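Local atomic coordinates of 3-phosphoshikimate 1-carboxyvinyltransferase (Streptomyces sviceus, PDB entry 7M0O), a protein that probably catalyses transfer of the enolpyruvyl group of phosphoenolpyruvate to the 5-hydroxyl of shikimate-3-phosphate, the sixth step of chorismate biosynthesis. Residues F257-V260 against L261-M264; R291-S294 against D295-P298; E314-A317 against N318-V321; E323-R326 against L327-C330. One frame throughout, in Å; residues are numbered along the deposited sequence.

Overall arrangement
The four contacts are local: a short helix, two turns and a helix start in one half of the chain, taken in sequence order. Contact 1 lies farthest out and reaches the others through contact 2: Phe257 CD1 is 3.4 Å from Thr296 OG1. Contacts 2 and 3 have centres about 8 Å apart, and Asn318 OD1 lies 3.4 Å from Ser294 CB. Contacts 3 and 4 have centres about 9 Å apart. They are tied by Arg320, whose NH2 is 2.8 Å from Glu328 OE2. Contacts 2, 3 and 4 hold Asp295, Asn318 and Arg326, all predicted substrate-site residues. A phosphate ion bound by Arg326 probably marks this pocket, and Asp295 lies close to it.

Contact 1 of 4, residues F257-V260 against L261-M264; sequences FVDV and LRRM
Asp259 and Arg262 form a salt bridge one helical turn apart. Their side chains run side by side and point the same way. Arg262 NH1 donates to Asp259 OD1 at 2.9 Å, with a somewhat bent N-H...O angle of 150°. OD1 is used on its anti side, and it meets the guanidinium near its edge. The two planes stand 31° apart. With chi1 at -170° the chain of Arg262 first runs away from its own N, and a bend at chi3 brings the guanidinium back to the carboxylate. Two waters brace the pair. Water 1 donates to Asp259 O at 2.7 Å and accepts from Arg262 NH1. Water 2 donates to Asp259 OD1 at 2.8 Å and accepts from Arg262 NH2, which also bonds to Val268 O.

The apolar contact joins Phe257 and Leu261. Both methyls of Leu261 lie on the same side of the Phe257 ring, near its CE2-CZ end: CD1 is 3.8 Å from Phe257 CE2, and CD2 is 3.9 Å from Phe257 CZ. CD1 approaches the ring obliquely.

Each backbone N-H bonds to the carbonyl four residues back: Leu261 N to Phe257 O, Arg262 N to Val258 O (2.9 Å), Arg263 N to Asp259 O and Met264 N to Val260 O.

Phe257 and Leu261 pack against helices 223-235 and 297-303, while Asp259 and Arg262 are exposed. This is a short amphipathic alpha-helix with an i to i+3 salt bridge on its outer side.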
loop_
_atom_site.group_PDB
_atom_site.type_symbol
_atom_site.label_atom_id
_atom_site.label_comp_id
_atom_site.label_asym_id
_atom_site.label_seq_id
_atom_site.Cartn_x
_atom_site.Cartn_y
_atom_site.Cartn_z
ATOM N N PHE A 257 -10.630 4.120 9.939
ATOM C CA PHE A 257 -10.257 5.025 11.009
ATOM C C PHE A 257 -11.275 6.155 11.158
ATOM O O PHE A 257 -11.516 6.633 12.273
ATOM C CB PHE A 257 -8.840 5.560 10.758
ATOM C CG PHE A 257 -8.363 6.556 11.790
ATOM C CD1 PHE A 257 -8.042 6.142 13.078
ATOM C CD2 PHE A 257 -8.213 7.902 11.466
ATOM C CE1 PHE A 257 -7.584 7.039 14.020
ATOM C CE2 PHE A 257 -7.767 8.813 12.392
ATOM C CZ PHE A 257 -7.456 8.395 13.687
ATOM N N VAL A 258 -11.908 6.593 10.060
ATOM C CA VAL A 258 -12.808 7.741 10.202
ATOM C C VAL A 258 -14.085 7.368 10.946
ATOM O O VAL A 258 -14.741 8.250 11.507
ATOM C CB VAL A 258 -13.161 8.405 8.851
ATOM C CG1 VAL A 258 -11.910 8.834 8.102
ATOM C CG2 VAL A 258 -14.049 7.502 7.984
ATOM N N ASP A 259 -14.450 6.086 10.969
ATOM C CA ASP A 259 -15.594 5.656 11.764
ATOM C C ASP A 259 -15.310 5.806 13.255
ATOM O O ASP A 259 -16.231 6.078 14.034
ATOM C CB ASP A 259 -15.954 4.206 11.416
ATOM C CG ASP A 259 -16.388 4.046 9.969
ATOM O OD1 ASP A 259 -17.098 4.935 9.467
ATOM O OD2 ASP A 259 -16.013 3.033 9.328
ATOM N N VAL A 260 -14.039 5.661 13.655
ATOM C CA VAL A 260 -13.620 5.961 15.026
ATOM C C VAL A 260 -13.753 7.454 15.307
ATOM O O VAL A 260 -14.257 7.864 16.358
ATOM C CB VAL A 260 -12.178 5.476 15.264
ATOM C CG1 VAL A 260 -11.745 5.798 16.696
ATOM C CG2 VAL A 260 -12.058 3.961 15.002
ATOM N N LEU A 261 -13.279 8.292 14.385
ATOM C CA LEU A 261 -13.421 9.735 14.573
ATOM C C LEU A 261 -14.887 10.146 14.717
ATOM O O LEU A 261 -15.221 10.999 15.551
ATOM C CB LEU A 261 -12.771 10.488 13.410
ATOM C CG LEU A 261 -11.265 10.267 13.248
ATOM C CD1 LEU A 261 -10.760 11.047 12.042
ATOM C CD2 LEU A 261 -10.482 10.633 14.526
ATOM N N ARG A 262 -15.782 9.528 13.941
ATOM C CA ARG A 262 -17.204 9.830 14.072
ATOM C C ARG A 262 -17.728 9.456 15.462
ATOM O O ARG A 262 -18.499 10.211 16.068
ATOM C CB ARG A 262 -17.996 9.111 12.978
ATOM C CG ARG A 262 -19.456 9.577 12.914
ATOM C CD ARG A 262 -20.320 8.672 12.046
ATOM N NE ARG A 262 -20.041 8.844 10.621
ATOM C CZ ARG A 262 -19.457 7.910 9.872
ATOM N NH1 ARG A 262 -19.092 6.760 10.420
ATOM N NH2 ARG A 262 -19.228 8.120 8.586
ATOM N N ARG A 263 -17.307 8.297 15.988
ATOM C CA ARG A 263 -17.684 7.891 17.347
ATOM C C ARG A 263 -17.183 8.867 18.411
ATOM O O ARG A 263 -17.767 8.958 19.504
ATOM C CB ARG A 263 -17.132 6.493 17.653
ATOM C CG ARG A 263 -17.798 5.318 16.953
ATOM C CD ARG A 263 -17.285 4.001 17.550
ATOM N NE ARG A 263 -17.657 3.917 18.959
ATOM C CZ ARG A 263 -16.922 3.358 19.919
ATOM N NH1 ARG A 263 -15.751 2.776 19.651
ATOM N NH2 ARG A 263 -17.383 3.361 21.155
ATOM N N MET A 264 -16.081 9.567 18.145
ATOM C CA MET A 264 -15.618 10.615 19.044
ATOM C C MET A 264 -16.384 11.920 18.864
ATOM O O MET A 264 -16.170 12.858 19.636
ATOM C CB MET A 264 -14.114 10.848 18.839
ATOM C CG MET A 264 -13.303 9.568 18.996
ATOM S SD MET A 264 -11.521 9.804 18.835
ATOM C CE MET A 264 -11.126 10.450 20.470
HETATM O O HOH W 1 -18.805 5.683 13.368
HETATM O O HOH W 2 -18.882 5.374 7.343
#

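Contact 2 of 4, residues R291-S294 against D295-P298; sequences RDIS and DTMP
Thr296 holds OG1 between its backbone N and carbonyl carbon (chi1 68°), which turns the hydroxyl back to Ile293 O. In Ile293 (chi1 52°) CG1 likewise sits between its own N and carbonyl carbon, and this swings CD1 to 3.8 Å from Thr296 OG1. The two side chains pass each other at a slant.

Ile293 O is gripped twice by one residue. Thr296 OG1 donates to it at 2.8 Å, in the carbonyl plane. Thr296 N donates at 3.0 Å from above that plane. The OG1 bond gives the hydroxyl of buried Thr296 a partner and fixes its rotation; the second bond takes up the amide N-H. The next turn is closed by Met297 N, which bonds to Ser294 O at 3.0 Å. This donor stands well above the carbonyl plane, with a C=O...N angle of 112°.

Two waters join Ser294 to Asp295 on the polar side. Water 4 lies 2.6 Å from Ser294 OG and donates to Asp295 OD1 at 2.9 Å. Water 3 donates to Ser294 O and makes only a weak bond to the same carboxylate oxygen.

Met297 and Pro298 touch Cys330 of helix 326-336, and Asp295 packs on Arg367. The stretch is a 3-10 turn running directly into helix 297-303. It carries Asp295, predicted to be the proton acceptor and to bind shikimate-3-phosphate, in the probable substrate pocket, beside the bound phosphate.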
loop_
_atom_site.group_PDB
_atom_site.type_symbol
_atom_site.label_atom_id
_atom_site.label_comp_id
_atom_site.label_asym_id
_atom_site.label_seq_id
_atom_site.Cartn_x
_atom_site.Cartn_y
_atom_site.Cartn_z
ATOM N N ARG A 291 -7.857 -3.895 15.908
ATOM C CA ARG A 291 -7.142 -5.044 15.333
ATOM C C ARG A 291 -6.999 -4.935 13.817
ATOM O O ARG A 291 -5.915 -5.160 13.264
ATOM C CB ARG A 291 -7.851 -6.352 15.693
ATOM C CG ARG A 291 -7.162 -7.573 15.074
ATOM C CD ARG A 291 -7.864 -8.859 15.458
ATOM N NE ARG A 291 -9.314 -8.692 15.437
ATOM C CZ ARG A 291 -10.072 -8.853 14.360
ATOM N NH1 ARG A 291 -9.520 -9.198 13.203
ATOM N NH2 ARG A 291 -11.383 -8.670 14.444
ATOM N N ASP A 292 -8.087 -4.603 13.126
ATOM C CA ASP A 292 -8.102 -4.609 11.671
ATOM C C ASP A 292 -7.721 -3.271 11.049
ATOM O O ASP A 292 -7.667 -3.178 9.815
ATOM C CB ASP A 292 -9.484 -5.041 11.173
ATOM C CG ASP A 292 -9.779 -6.486 11.502
ATOM O OD1 ASP A 292 -8.812 -7.279 11.503
ATOM O OD2 ASP A 292 -10.957 -6.814 11.762
ATOM N N ILE A 293 -7.450 -2.241 11.855
ATOM C CA ILE A 293 -6.943 -0.963 11.349
ATOM C C ILE A 293 -5.718 -0.539 12.161
ATOM O O ILE A 293 -5.544 0.641 12.479
ATOM C CB ILE A 293 -8.036 0.132 11.360
ATOM C CG1 ILE A 293 -8.726 0.263 12.727
ATOM C CG2 ILE A 293 -9.083 -0.147 10.274
ATOM C CD1 ILE A 293 -9.521 1.565 12.854
ATOM N N SER A 294 -4.834 -1.490 12.479
ATOM C CA SER A 294 -3.843 -1.246 13.522
ATOM C C SER A 294 -2.748 -0.250 13.127
ATOM O O SER A 294 -2.138 0.347 14.021
ATOM C CB SER A 294 -3.204 -2.570 13.963
ATOM O OG SER A 294 -2.549 -3.212 12.894
ATOM N N ASP A 295 -2.476 -0.047 11.830
ATOM C CA ASP A 295 -1.506 0.980 11.446
ATOM C C ASP A 295 -1.954 2.386 11.861
ATOM O O ASP A 295 -1.116 3.301 11.890
ATOM C CB ASP A 295 -1.256 0.934 9.942
ATOM C CG ASP A 295 -0.361 -0.257 9.523
ATOM O OD1 ASP A 295 0.267 -0.889 10.394
ATOM O OD2 ASP A 295 -0.280 -0.566 8.318
ATOM N N THR A 296 -3.247 2.584 12.148
ATOM C CA THR A 296 -3.761 3.867 12.623
ATOM C C THR A 296 -3.926 3.928 14.134
ATOM O O THR A 296 -4.344 4.975 14.661
ATOM C CB THR A 296 -5.104 4.232 11.948
ATOM O OG1 THR A 296 -6.166 3.348 12.364
ATOM C CG2 THR A 296 -4.961 4.211 10.439
ATOM N N MET A 297 -3.564 2.863 14.857
ATOM C CA MET A 297 -3.531 2.961 16.313
ATOM C C MET A 297 -2.710 4.152 16.798
ATOM O O MET A 297 -3.193 4.871 17.691
ATOM C CB MET A 297 -3.015 1.647 16.927
ATOM C CG MET A 297 -2.836 1.723 18.455
ATOM S SD MET A 297 -1.314 2.504 19.035
ATOM C CE MET A 297 -0.072 1.328 18.464
ATOM N N PRO A 298 -1.511 4.441 16.264
ATOM C CA PRO A 298 -0.780 5.621 16.756
ATOM C C PRO A 298 -1.489 6.918 16.431
ATOM O O PRO A 298 -1.381 7.874 17.208
ATOM C CB PRO A 298 0.592 5.522 16.063
ATOM C CG PRO A 298 0.739 4.001 15.766
ATOM C CD PRO A 298 -0.667 3.577 15.413
HETATM O O HOH W 3 0.673 -0.566 13.854
HETATM O O HOH W 4 -0.074 -2.681 12.584
#

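Contact 3 of 4, residues E314-A317 against N318-V321; sequences EDVA and NTRV
Val316 O accepts two bonds from Thr319. The hydroxyl OG1 donates at 2.8 Å, in the carbonyl plane, and Thr319 N donates at 3.1 Å from 61° above it. The amide thus uses a poorer direction than the hydroxyl. The bonds belong to overlapping turns of the i to i+3 kind, in the connection between strand 311-314 and helix 326-336. The following turn is closed by Arg320 N, which donates to Ala317 O at 3.1 Å.

Thr319 turns OG1 toward the turn because chi1 is 66°, which places the oxygen between the backbone N and the carbonyl carbon. Its methyl CG2 then lies beside Val316, 3.7 Å from Val316 CB. The hydroxyl and the methyl therefore hold the same residue, one by a bond and the other by apolar packing. Both residues are buried and also touch Leu327.

Asn318, predicted to bind shikimate-3-phosphate, folds its amide back along the turn. Its OD1 lies 3.4 Å from Val316 CA, while ND2 is bonded to Arg291 O. That bond ties this loop to the one before helix 297-303.

Arg320 leaves the turn with an extended chain from CG to NE. NE bonds to Pro345 O and NH1 to Gly344 O. NH2 makes salt bridges with Asp325 and Glu328. Water 5 bridges the turn, donating to Asp315 O at 3.0 Å and accepting from Asn318 N at 3.1 Å.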
loop_
_atom_site.group_PDB
_atom_site.type_symbol
_atom_site.label_atom_id
_atom_site.label_comp_id
_atom_site.label_asym_id
_atom_site.label_seq_id
_atom_site.Cartn_x
_atom_site.Cartn_y
_atom_site.Cartn_z
ATOM N N GLU A 314 -7.846 -1.474 22.052
ATOM C CA GLU A 314 -7.808 -2.883 22.413
ATOM C C GLU A 314 -7.534 -3.750 21.190
ATOM O O GLU A 314 -7.755 -3.336 20.046
ATOM C CB GLU A 314 -9.136 -3.335 23.061
ATOM C CG GLU A 314 -9.338 -2.793 24.454
ATOM C CD GLU A 314 -10.632 -3.245 25.095
ATOM O OE1 GLU A 314 -11.528 -3.750 24.382
ATOM O OE2 GLU A 314 -10.754 -3.069 26.323
ATOM N N ASP A 315 -7.038 -4.969 21.457
ATOM C CA ASP A 315 -6.839 -6.003 20.438
ATOM C C ASP A 315 -5.745 -5.609 19.441
ATOM O O ASP A 315 -5.849 -5.888 18.244
ATOM C CB ASP A 315 -8.154 -6.324 19.718
ATOM C CG ASP A 315 -8.251 -7.784 19.244
ATOM O OD1 ASP A 315 -7.287 -8.578 19.395
ATOM O OD2 ASP A 315 -9.320 -8.138 18.705
ATOM N N VAL A 316 -4.663 -5.004 19.942
ATOM C CA VAL A 316 -3.592 -4.527 19.078
ATOM C C VAL A 316 -2.273 -5.199 19.453
ATOM O O VAL A 316 -1.220 -4.555 19.464
ATOM C CB VAL A 316 -3.470 -2.987 19.124
ATOM C CG1 VAL A 316 -4.600 -2.357 18.310
ATOM C CG2 VAL A 316 -3.491 -2.448 20.577
ATOM N N ALA A 317 -2.321 -6.509 19.730
ATOM C CA ALA A 317 -1.088 -7.279 19.863
ATOM C C ALA A 317 -0.177 -7.094 18.660
ATOM O O ALA A 317 1.055 -7.054 18.812
ATOM C CB ALA A 317 -1.406 -8.770 20.039
ATOM N N ASN A 318 -0.766 -6.948 17.470
ATOM C CA ASN A 318 0.013 -6.868 16.236
ATOM C C ASN A 318 0.908 -5.637 16.205
ATOM O O ASN A 318 1.946 -5.649 15.536
ATOM C CB ASN A 318 -0.913 -6.893 15.004
ATOM C CG ASN A 318 -2.177 -6.031 15.173
ATOM O OD1 ASN A 318 -2.217 -5.120 15.996
ATOM N ND2 ASN A 318 -3.216 -6.334 14.391
ATOM N N THR A 319 0.535 -4.568 16.915
ATOM C CA THR A 319 1.359 -3.366 16.883
ATOM C C THR A 319 2.686 -3.543 17.614
ATOM O O THR A 319 3.592 -2.723 17.422
ATOM C CB THR A 319 0.624 -2.162 17.488
ATOM O OG1 THR A 319 0.390 -2.362 18.890
ATOM C CG2 THR A 319 -0.724 -1.950 16.793
ATOM N N ARG A 320 2.805 -4.563 18.471
ATOM C CA ARG A 320 4.018 -4.750 19.253
ATOM C C ARG A 320 5.129 -5.399 18.444
ATOM O O ARG A 320 6.301 -5.270 18.811
ATOM C CB ARG A 320 3.735 -5.606 20.495
ATOM C CG ARG A 320 3.013 -4.877 21.622
ATOM C CD ARG A 320 3.119 -5.674 22.921
ATOM N NE ARG A 320 2.369 -5.109 24.037
ATOM C CZ ARG A 320 2.849 -4.220 24.900
ATOM N NH1 ARG A 320 2.093 -3.785 25.893
ATOM N NH2 ARG A 320 4.084 -3.750 24.761
ATOM N N VAL A 321 4.785 -6.071 17.349
ATOM C CA VAL A 321 5.727 -6.896 16.613
ATOM C C VAL A 321 6.062 -6.283 15.255
ATOM O O VAL A 321 6.515 -6.984 14.351
ATOM C CB VAL A 321 5.199 -8.331 16.480
ATOM C CG1 VAL A 321 4.915 -8.897 17.859
ATOM C CG2 VAL A 321 3.921 -8.349 15.644
HETATM O O HOH W 5 -3.743 -7.740 17.177
#

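Contact 4 of 4, residues E323-R326 against L327-C330; sequences ECDR and LEAC. With PO4 (phosphate ion), chain B.
The start of helix 326-336 lies at the predicted phosphoenolpyruvate site. Asp325 is its N-cap. Asp325 CG stands anti to the backbone N (chi1 -175°), which carries the carboxylate forward over the first turn. There OD1 accepts from Glu328 N at 3.0 Å, along a nearly straight bond of 171°. The donor comes from above the carboxylate plane. OD1 also lies 3.4 Å from Leu327 CB.

Asp325 and Glu328 touch through carbon as well. Glu328 CG is 3.4 Å from Asp325 OD2, and the two carboxylate planes are almost perpendicular. The shared partner of OD2 and Glu328 OE2, Arg320, probably offsets the like charges of the two acids.

The regular alpha-helical bonds follow the cap. Ala329 N donates to Asp325 O at 3.0 Å, so the N-cap residue is held through its backbone as well as its side chain. Cys330 N donates to Arg326 O at 3.0 Å.

Arg326, just after the cap, sends an extended side chain away from the helix. A phosphate ion, probably from the crystallisation liquor, meets the outer edge of its guanidinium. One oxygen, O2, lies in the guanidinium plane and accepts from both Arg326 NH1, at 2.9 Å, and Arg326 NH2, at 2.8 Å. Arg326 NE is turned to Asp365, and their salt bridge probably helps to fix the turn of the flat group. His366 NE2 and Arg367 NE are also hydrogen-bonded to the phosphate.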
loop_
_atom_site.group_PDB
_atom_site.type_symbol
_atom_site.label_atom_id
_atom_site.label_comp_id
_atom_site.label_asym_id
_atom_site.label_seq_id
_atom_site.Cartn_x
_atom_site.Cartn_y
_atom_site.Cartn_z
ATOM N N GLU A 323 8.562 -3.289 13.366
ATOM C CA GLU A 323 10.005 -3.151 13.531
ATOM C C GLU A 323 10.337 -2.453 14.844
ATOM O O GLU A 323 11.407 -2.686 15.422
ATOM C CB GLU A 323 10.606 -2.424 12.326
ATOM C CG GLU A 323 10.592 -3.288 11.057
ATOM C CD GLU A 323 11.373 -2.691 9.901
ATOM O OE1 GLU A 323 11.568 -1.460 9.875
ATOM O OE2 GLU A 323 11.798 -3.461 9.012
ATOM N N CYS A 324 9.421 -1.634 15.349
ATOM C CA CYS A 324 9.458 -1.177 16.726
ATOM C C CYS A 324 8.139 -1.562 17.383
ATOM O O CYS A 324 7.122 -1.749 16.705
ATOM C CB CYS A 324 9.712 0.361 16.819
ATOM S SG CYS A 324 8.334 1.547 16.456
ATOM N N ASP A 325 8.169 -1.731 18.700
ATOM C CA ASP A 325 6.938 -1.951 19.458
ATOM C C ASP A 325 6.193 -0.620 19.494
ATOM O O ASP A 325 6.556 0.282 20.243
ATOM C CB ASP A 325 7.247 -2.480 20.859
ATOM C CG ASP A 325 5.982 -2.847 21.651
ATOM O OD1 ASP A 325 4.944 -2.189 21.440
ATOM O OD2 ASP A 325 6.020 -3.777 22.495
ATOM N N ARG A 326 5.143 -0.498 18.675
ATOM C CA ARG A 326 4.437 0.773 18.532
ATOM C C ARG A 326 3.548 1.081 19.722
ATOM O O ARG A 326 3.299 2.259 20.013
ATOM C CB ARG A 326 3.580 0.776 17.260
ATOM C CG ARG A 326 4.368 0.944 15.988
ATOM C CD ARG A 326 3.478 0.912 14.764
ATOM N NE ARG A 326 4.267 1.188 13.574
ATOM C CZ ARG A 326 3.852 1.013 12.324
ATOM N NH1 ARG A 326 2.647 0.538 12.064
ATOM N NH2 ARG A 326 4.657 1.322 11.318
ATOM N N LEU A 327 3.065 0.047 20.408
ATOM C CA LEU A 327 2.332 0.247 21.648
ATOM C C LEU A 327 3.233 0.892 22.696
ATOM O O LEU A 327 2.891 1.933 23.264
ATOM C CB LEU A 327 1.759 -1.091 22.129
ATOM C CG LEU A 327 0.574 -1.081 23.104
ATOM C CD1 LEU A 327 -0.239 -2.388 23.078
ATOM C CD2 LEU A 327 1.049 -0.798 24.520
ATOM N N GLU A 328 4.426 0.330 22.910
ATOM C CA GLU A 328 5.333 0.917 23.893
ATOM C C GLU A 328 5.819 2.293 23.460
ATOM O O GLU A 328 6.014 3.175 24.305
ATOM C CB GLU A 328 6.528 0.001 24.138
ATOM C CG GLU A 328 6.204 -1.297 24.839
ATOM C CD GLU A 328 5.734 -1.112 26.276
ATOM O OE1 GLU A 328 6.199 -0.182 26.967
ATOM O OE2 GLU A 328 4.877 -1.898 26.711
ATOM N N ALA A 329 6.066 2.485 22.157
ATOM C CA ALA A 329 6.561 3.772 21.672
ATOM C C ALA A 329 5.525 4.873 21.862
ATOM O O ALA A 329 5.871 5.998 22.237
ATOM C CB ALA A 329 6.959 3.666 20.199
ATOM N N CYS A 330 4.249 4.564 21.627
ATOM C CA CYS A 330 3.195 5.531 21.905
ATOM C C CYS A 330 3.128 5.872 23.388
ATOM O O CYS A 330 3.010 7.045 23.762
ATOM C CB CYS A 330 1.851 4.997 21.399
ATOM S SG CYS A 330 1.663 5.154 19.603
HETATM P P PO4 B . 3.463 0.054 7.898
HETATM O O1 PO4 B . 2.326 -0.765 7.348
HETATM O O2 PO4 B . 3.007 0.649 9.206
HETATM O O3 PO4 B . 3.809 1.128 6.895
HETATM O O4 PO4 B . 4.629 -0.879 8.100
#